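Local coordinates for methyltransferase domain-containing protein (Deinococcus radiodurans, PDB 3M33) that is of unknown function but is probably a methyltransferase with a Rossmann-like fold, at residues A63-D77 with N89-K101. Residues are numbered along the deposited sequence; the frame is centred on the assembly and turned at random.
Sequences AARFGPQAARWAAYD and NAPHADVYEWNGK. With SO4 (sulfate ion), chain H; SO4 (sulfate ion), chain D.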
loop_
_atom_site.group_PDB
_atom_site.type_symbol
_atom_site.label_atom_id
_atom_site.label_comp_id
_atom_site.label_asym_id
_atom_site.label_seq_id
_atom_site.Cartn_x
_atom_site.Cartn_y
_atom_site.Cartn_z
ATOM N N ALA A 63 6.946 7.478 -3.992
ATOM C CA ALA A 63 7.168 8.679 -4.776
ATOM C C ALA A 63 8.670 8.854 -5.015
ATOM O O ALA A 63 9.104 9.151 -6.125
ATOM C CB ALA A 63 6.575 9.916 -4.065
ATOM N N ALA A 64 9.469 8.647 -3.976
ATOM C CA ALA A 64 10.898 8.888 -4.079
ATOM C C ALA A 64 11.546 7.828 -4.932
ATOM O O ALA A 64 12.409 8.098 -5.742
ATOM C CB ALA A 64 11.535 8.901 -2.696
ATOM N N ARG A 65 11.126 6.600 -4.734
ATOM C CA ARG A 65 11.775 5.489 -5.388
ATOM C C ARG A 65 11.357 5.257 -6.862
ATOM O O ARG A 65 12.195 4.897 -7.696
ATOM C CB ARG A 65 11.508 4.261 -4.526
ATOM C CG ARG A 65 11.920 2.958 -5.079
ATOM C CD ARG A 65 11.606 1.884 -4.064
ATOM N NE ARG A 65 11.661 0.589 -4.715
ATOM C CZ ARG A 65 11.002 -0.481 -4.299
ATOM N NH1 ARG A 65 10.224 -0.416 -3.225
ATOM N NH2 ARG A 65 11.129 -1.615 -4.963
ATOM N N PHE A 66 10.076 5.455 -7.185
ATOM C CA PHE A 66 9.570 5.177 -8.539
ATOM C C PHE A 66 9.210 6.452 -9.279
ATOM O O PHE A 66 9.148 6.469 -10.507
ATOM C CB PHE A 66 8.307 4.314 -8.492
ATOM C CG PHE A 66 8.539 2.927 -8.012
ATOM C CD1 PHE A 66 8.976 1.940 -8.889
ATOM C CD2 PHE A 66 8.321 2.593 -6.693
ATOM C CE1 PHE A 66 9.179 0.634 -8.454
ATOM C CE2 PHE A 66 8.536 1.284 -6.239
ATOM C CZ PHE A 66 8.959 0.308 -7.121
ATOM N N GLY A 67 8.949 7.505 -8.519
ATOM C CA GLY A 67 8.543 8.791 -9.057
ATOM C C GLY A 67 9.369 9.366 -10.199
ATOM O O GLY A 67 8.807 9.868 -11.171
ATOM N N PRO A 68 10.706 9.312 -10.096
ATOM C CA PRO A 68 11.487 9.917 -11.181
ATOM C C PRO A 68 11.337 9.190 -12.519
ATOM O O PRO A 68 11.722 9.740 -13.548
ATOM C CB PRO A 68 12.935 9.814 -10.677
ATOM C CG PRO A 68 12.814 9.726 -9.179
ATOM C CD PRO A 68 11.562 8.890 -8.974
ATOM N N GLN A 69 10.772 7.990 -12.508
ATOM C CA GLN A 69 10.675 7.189 -13.726
ATOM C C GLN A 69 9.454 7.605 -14.530
ATOM O O GLN A 69 9.332 7.266 -15.705
ATOM C CB GLN A 69 10.633 5.684 -13.401
ATOM C CG GLN A 69 11.988 5.012 -13.474
ATOM C CD GLN A 69 11.958 3.553 -13.037
ATOM O OE1 GLN A 69 12.578 2.692 -13.670
ATOM N NE2 GLN A 69 11.238 3.266 -11.947
ATOM N N ALA A 70 8.568 8.368 -13.899
ATOM C CA ALA A 70 7.330 8.830 -14.539
ATOM C C ALA A 70 7.425 10.279 -15.032
ATOM O O ALA A 70 8.323 11.018 -14.640
ATOM C CB ALA A 70 6.146 8.692 -13.548
ATOM N N ALA A 71 6.491 10.687 -15.885
ATOM C CA ALA A 71 6.421 12.074 -16.336
ATOM C C ALA A 71 6.009 12.965 -15.177
ATOM O O ALA A 71 6.507 14.077 -15.031
ATOM C CB ALA A 71 5.395 12.220 -17.468
ATOM N N ARG A 72 5.072 12.471 -14.372
ATOM C CA ARG A 72 4.584 13.196 -13.200
ATOM C C ARG A 72 4.115 12.170 -12.169
ATOM O O ARG A 72 3.468 11.193 -12.524
ATOM C CB ARG A 72 3.428 14.124 -13.587
ATOM C CG ARG A 72 2.849 14.927 -12.419
ATOM C CD ARG A 72 1.846 15.976 -12.885
ATOM N NE ARG A 72 1.323 16.750 -11.758
ATOM C CZ ARG A 72 0.102 16.605 -11.256
ATOM N NH1 ARG A 72 -0.732 15.729 -11.801
ATOM N NH2 ARG A 72 -0.289 17.344 -10.222
ATOM N N TRP A 73 4.467 12.374 -10.907
ATOM C CA TRP A 73 3.969 11.524 -9.827
ATOM C C TRP A 73 3.176 12.396 -8.870
ATOM O O TRP A 73 3.750 13.094 -8.034
ATOM C CB TRP A 73 5.134 10.866 -9.079
ATOM C CG TRP A 73 4.756 9.787 -8.099
ATOM C CD1 TRP A 73 4.321 9.949 -6.803
ATOM C CD2 TRP A 73 4.820 8.372 -8.323
ATOM N NE1 TRP A 73 4.103 8.727 -6.223
ATOM C CE2 TRP A 73 4.399 7.742 -7.133
ATOM C CE3 TRP A 73 5.194 7.578 -9.414
ATOM C CZ2 TRP A 73 4.327 6.358 -7.011
ATOM C CZ3 TRP A 73 5.115 6.192 -9.288
ATOM C CH2 TRP A 73 4.684 5.602 -8.101
ATOM N N ALA A 74 1.856 12.385 -9.004
ATOM C CA ALA A 74 1.013 13.092 -8.050
ATOM C C ALA A 74 0.681 12.111 -6.924
ATOM O O ALA A 74 0.528 10.918 -7.168
ATOM C CB ALA A 74 -0.263 13.604 -8.732
ATOM N N ALA A 75 0.581 12.601 -5.695
ATOM C CA ALA A 75 0.404 11.712 -4.549
ATOM C C ALA A 75 -0.394 12.419 -3.454
ATOM O O ALA A 75 -0.281 13.643 -3.295
ATOM C CB ALA A 75 1.756 11.295 -4.017
ATOM N N TYR A 76 -1.193 11.673 -2.692
ATOM C CA TYR A 76 -1.886 12.302 -1.565
ATOM C C TYR A 76 -1.989 11.454 -0.321
ATOM O O TYR A 76 -2.030 10.226 -0.387
ATOM C CB TYR A 76 -3.294 12.762 -1.961
ATOM C CG TYR A 76 -4.262 11.637 -2.265
ATOM C CD1 TYR A 76 -4.990 11.029 -1.254
ATOM C CD2 TYR A 76 -4.449 11.191 -3.569
ATOM C CE1 TYR A 76 -5.891 10.011 -1.535
ATOM C CE2 TYR A 76 -5.342 10.178 -3.864
ATOM C CZ TYR A 76 -6.060 9.594 -2.846
ATOM O OH TYR A 76 -6.939 8.586 -3.139
ATOM N N ASP A 77 -2.041 12.130 0.820
ATOM C CA ASP A 77 -2.402 11.498 2.074
ATOM C C ASP A 77 -3.038 12.516 3.013
ATOM O O ASP A 77 -3.131 13.711 2.686
ATOM C CB ASP A 77 -1.200 10.826 2.739
ATOM C CG ASP A 77 -1.596 9.527 3.443
ATOM O OD1 ASP A 77 -2.770 9.438 3.891
ATOM O OD2 ASP A 77 -0.760 8.595 3.516
ATOM N N ASN A 89 11.207 14.094 0.768
ATOM C CA ASN A 89 11.670 12.795 0.304
ATOM C C ASN A 89 11.627 12.746 -1.226
ATOM O O ASN A 89 12.499 12.154 -1.866
ATOM C CB ASN A 89 10.804 11.682 0.921
ATOM C CG ASN A 89 11.488 10.325 0.933
ATOM O OD1 ASN A 89 12.683 10.203 0.665
ATOM N ND2 ASN A 89 10.720 9.288 1.255
ATOM N N ALA A 90 10.622 13.389 -1.815
ATOM C CA ALA A 90 10.457 13.344 -3.267
ATOM C C ALA A 90 10.142 14.710 -3.875
ATOM O O ALA A 90 8.975 15.039 -4.093
ATOM C CB ALA A 90 9.376 12.322 -3.645
ATOM N N PRO A 91 11.188 15.501 -4.173
ATOM C CA PRO A 91 11.062 16.877 -4.681
ATOM C C PRO A 91 10.333 16.948 -6.017
ATOM O O PRO A 91 9.683 17.944 -6.325
ATOM C CB PRO A 91 12.520 17.320 -4.882
ATOM C CG PRO A 91 13.333 16.391 -4.045
ATOM C CD PRO A 91 12.594 15.088 -4.024
ATOM N N HIS A 92 10.462 15.900 -6.816
ATOM C CA HIS A 92 9.787 15.847 -8.106
ATOM C C HIS A 92 8.284 15.622 -7.962
ATOM O O HIS A 92 7.535 15.915 -8.887
ATOM C CB HIS A 92 10.369 14.714 -8.940
ATOM C CG HIS A 92 10.376 13.410 -8.217
ATOM N ND1 HIS A 92 11.401 13.036 -7.377
ATOM C CD2 HIS A 92 9.454 12.421 -8.157
ATOM C CE1 HIS A 92 11.126 11.855 -6.854
ATOM N NE2 HIS A 92 9.950 11.461 -7.310
ATOM N N ALA A 93 7.840 15.097 -6.820
ATOM C CA ALA A 93 6.430 14.713 -6.682
ATOM C C ALA A 93 5.527 15.900 -6.396
ATOM O O ALA A 93 5.956 16.891 -5.800
ATOM C CB ALA A 93 6.259 13.611 -5.600
ATOM N N ASP A 94 4.278 15.813 -6.848
ATOM C CA ASP A 94 3.259 16.778 -6.454
ATOM C C ASP A 94 2.400 16.160 -5.355
ATOM O O ASP A 94 1.661 15.215 -5.609
ATOM C CB ASP A 94 2.385 17.149 -7.642
ATOM C CG ASP A 94 3.142 17.951 -8.700
ATOM O OD1 ASP A 94 3.985 18.793 -8.335
ATOM O OD2 ASP A 94 2.883 17.743 -9.901
ATOM N N VAL A 95 2.491 16.699 -4.145
ATOM C CA VAL A 95 1.868 16.068 -2.977
ATOM C C VAL A 95 0.696 16.886 -2.444
ATOM O O VAL A 95 0.818 18.085 -2.224
ATOM C CB VAL A 95 2.907 15.861 -1.861
ATOM C CG1 VAL A 95 2.285 15.219 -0.648
ATOM C CG2 VAL A 95 4.060 15.015 -2.381
ATOM N N TYR A 96 -0.426 16.218 -2.210
ATOM C CA TYR A 96 -1.684 16.866 -1.846
ATOM C C TYR A 96 -2.260 16.305 -0.544
ATOM O O TYR A 96 -2.158 15.110 -0.258
ATOM C CB TYR A 96 -2.701 16.666 -2.977
ATOM C CG TYR A 96 -2.263 17.255 -4.303
ATOM C CD1 TYR A 96 -2.614 18.555 -4.662
ATOM C CD2 TYR A 96 -1.490 16.517 -5.189
ATOM C CE1 TYR A 96 -2.205 19.099 -5.872
ATOM C CE2 TYR A 96 -1.079 17.045 -6.408
ATOM C CZ TYR A 96 -1.437 18.336 -6.744
ATOM O OH TYR A 96 -1.032 18.861 -7.951
ATOM N N GLU A 97 -2.875 17.179 0.236
ATOM C CA GLU A 97 -3.496 16.809 1.497
ATOM C C GLU A 97 -4.948 16.508 1.212
ATOM O O GLU A 97 -5.704 17.399 0.850
ATOM C CB GLU A 97 -3.398 17.983 2.476
ATOM C CG GLU A 97 -3.821 17.660 3.881
ATOM C CD GLU A 97 -3.740 18.876 4.792
ATOM O OE1 GLU A 97 -4.538 18.953 5.748
ATOM O OE2 GLU A 97 -2.882 19.754 4.552
ATOM N N TRP A 98 -5.343 15.250 1.358
ATOM C CA TRP A 98 -6.691 14.849 0.995
ATOM C C TRP A 98 -7.086 13.601 1.771
ATOM O O TRP A 98 -6.266 12.702 1.984
ATOM C CB TRP A 98 -6.777 14.592 -0.522
ATOM C CG TRP A 98 -8.178 14.413 -1.030
ATOM C CD1 TRP A 98 -9.290 15.059 -0.587
ATOM C CD2 TRP A 98 -8.612 13.560 -2.100
ATOM N NE1 TRP A 98 -10.392 14.656 -1.295
ATOM C CE2 TRP A 98 -10.007 13.730 -2.227
ATOM C CE3 TRP A 98 -7.964 12.654 -2.946
ATOM C CZ2 TRP A 98 -10.767 13.034 -3.171
ATOM C CZ3 TRP A 98 -8.719 11.959 -3.889
ATOM C CH2 TRP A 98 -10.104 12.155 -3.994
ATOM N N ASN A 99 -8.343 13.548 2.197
ATOM C CA ASN A 99 -8.866 12.367 2.871
ATOM C C ASN A 99 -9.549 11.428 1.888
ATOM O O ASN A 99 -10.213 10.480 2.295
ATOM C CB ASN A 99 -9.873 12.755 3.956
ATOM C CG ASN A 99 -11.104 13.430 3.389
ATOM O OD1 ASN A 99 -11.197 13.644 2.184
ATOM N ND2 ASN A 99 -12.051 13.783 4.256
ATOM N N GLY A 100 -9.397 11.699 0.596
ATOM C CA GLY A 100 -9.985 10.848 -0.428
ATOM C C GLY A 100 -11.493 11.002 -0.622
ATOM O O GLY A 100 -12.096 10.238 -1.379
ATOM N N LYS A 101 -12.108 11.981 0.049
ATOM C CA LYS A 101 -13.561 12.170 -0.038
ATOM C C LYS A 101 -13.958 13.515 -0.617
ATOM O O LYS A 101 -13.176 14.465 -0.612
ATOM C CB LYS A 101 -14.223 12.023 1.335
ATOM C CG LYS A 101 -14.460 10.582 1.783
ATOM C CD LYS A 101 -13.288 10.061 2.568
ATOM C CE LYS A 101 -13.566 8.689 3.164
ATOM N NZ LYS A 101 -12.312 8.136 3.754
HETATM S S SO4 H . -2.703 20.572 -0.518
HETATM O O1 SO4 H . -2.088 20.962 -1.788
HETATM O O2 SO4 H . -3.084 21.761 0.244
HETATM O O3 SO4 H . -3.896 19.771 -0.786
HETATM O O4 SO4 H . -1.751 19.803 0.276
HETATM S S SO4 D . -8.965 16.916 3.715
HETATM O O1 SO4 D . -7.930 16.089 4.331
HETATM O O2 SO4 D . -8.357 18.187 3.309
HETATM O O3 SO4 D . -9.519 16.263 2.531
HETATM O O4 SO4 D . -10.040 17.147 4.688
#
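Five backbone hydrogen bonds zip strand 72-77 to strand 94-97 in parallel, from Asp-94 N on Trp-73 O (3.0 Å) to Trp-98 N on Asp-77 O. Among the charged and polar side chains, Arg-72, CG anti to the backbone N (chi1 180°) and extended as far as NE, lays its guanidinium edge against Asp-94, NE meeting OD2 at 2.6 Å in a salt bridge. Guanidinium and carboxylate planes stand 44° apart. NH2 adds a weak bond to the same oxygen and is also held by Leu-108 O. Helix 80-89 links the two strands as a beta-alpha-beta crossover, covering the face of Asp-77 and Val-95 with Leu-83, and 94-97 is an outermost strand of the sheet, as in Rossmann-like methyltransferases. Tyr-76 projects on the same face as Ala-74 and Tyr-96, and Trp-98, just past the strand end, turns the edge of its six-membered ring toward the centre of the Tyr-76 ring, CE3 lying 3.6 Å from CZ, planes at 62°. A serine in place of Tyr-76 would probably leave that indole edge without its aromatic partner and open a gap beside it. Before the strands, His-92 NE2 donates to Ala-63 O at 2.7 Å, the oxygen lying in the imidazole plane, while Pro-68 CG lies over one face of the ring in a CH-pi contact. Ala-63 CB packs on Ala-90 CB at 3.7 Å.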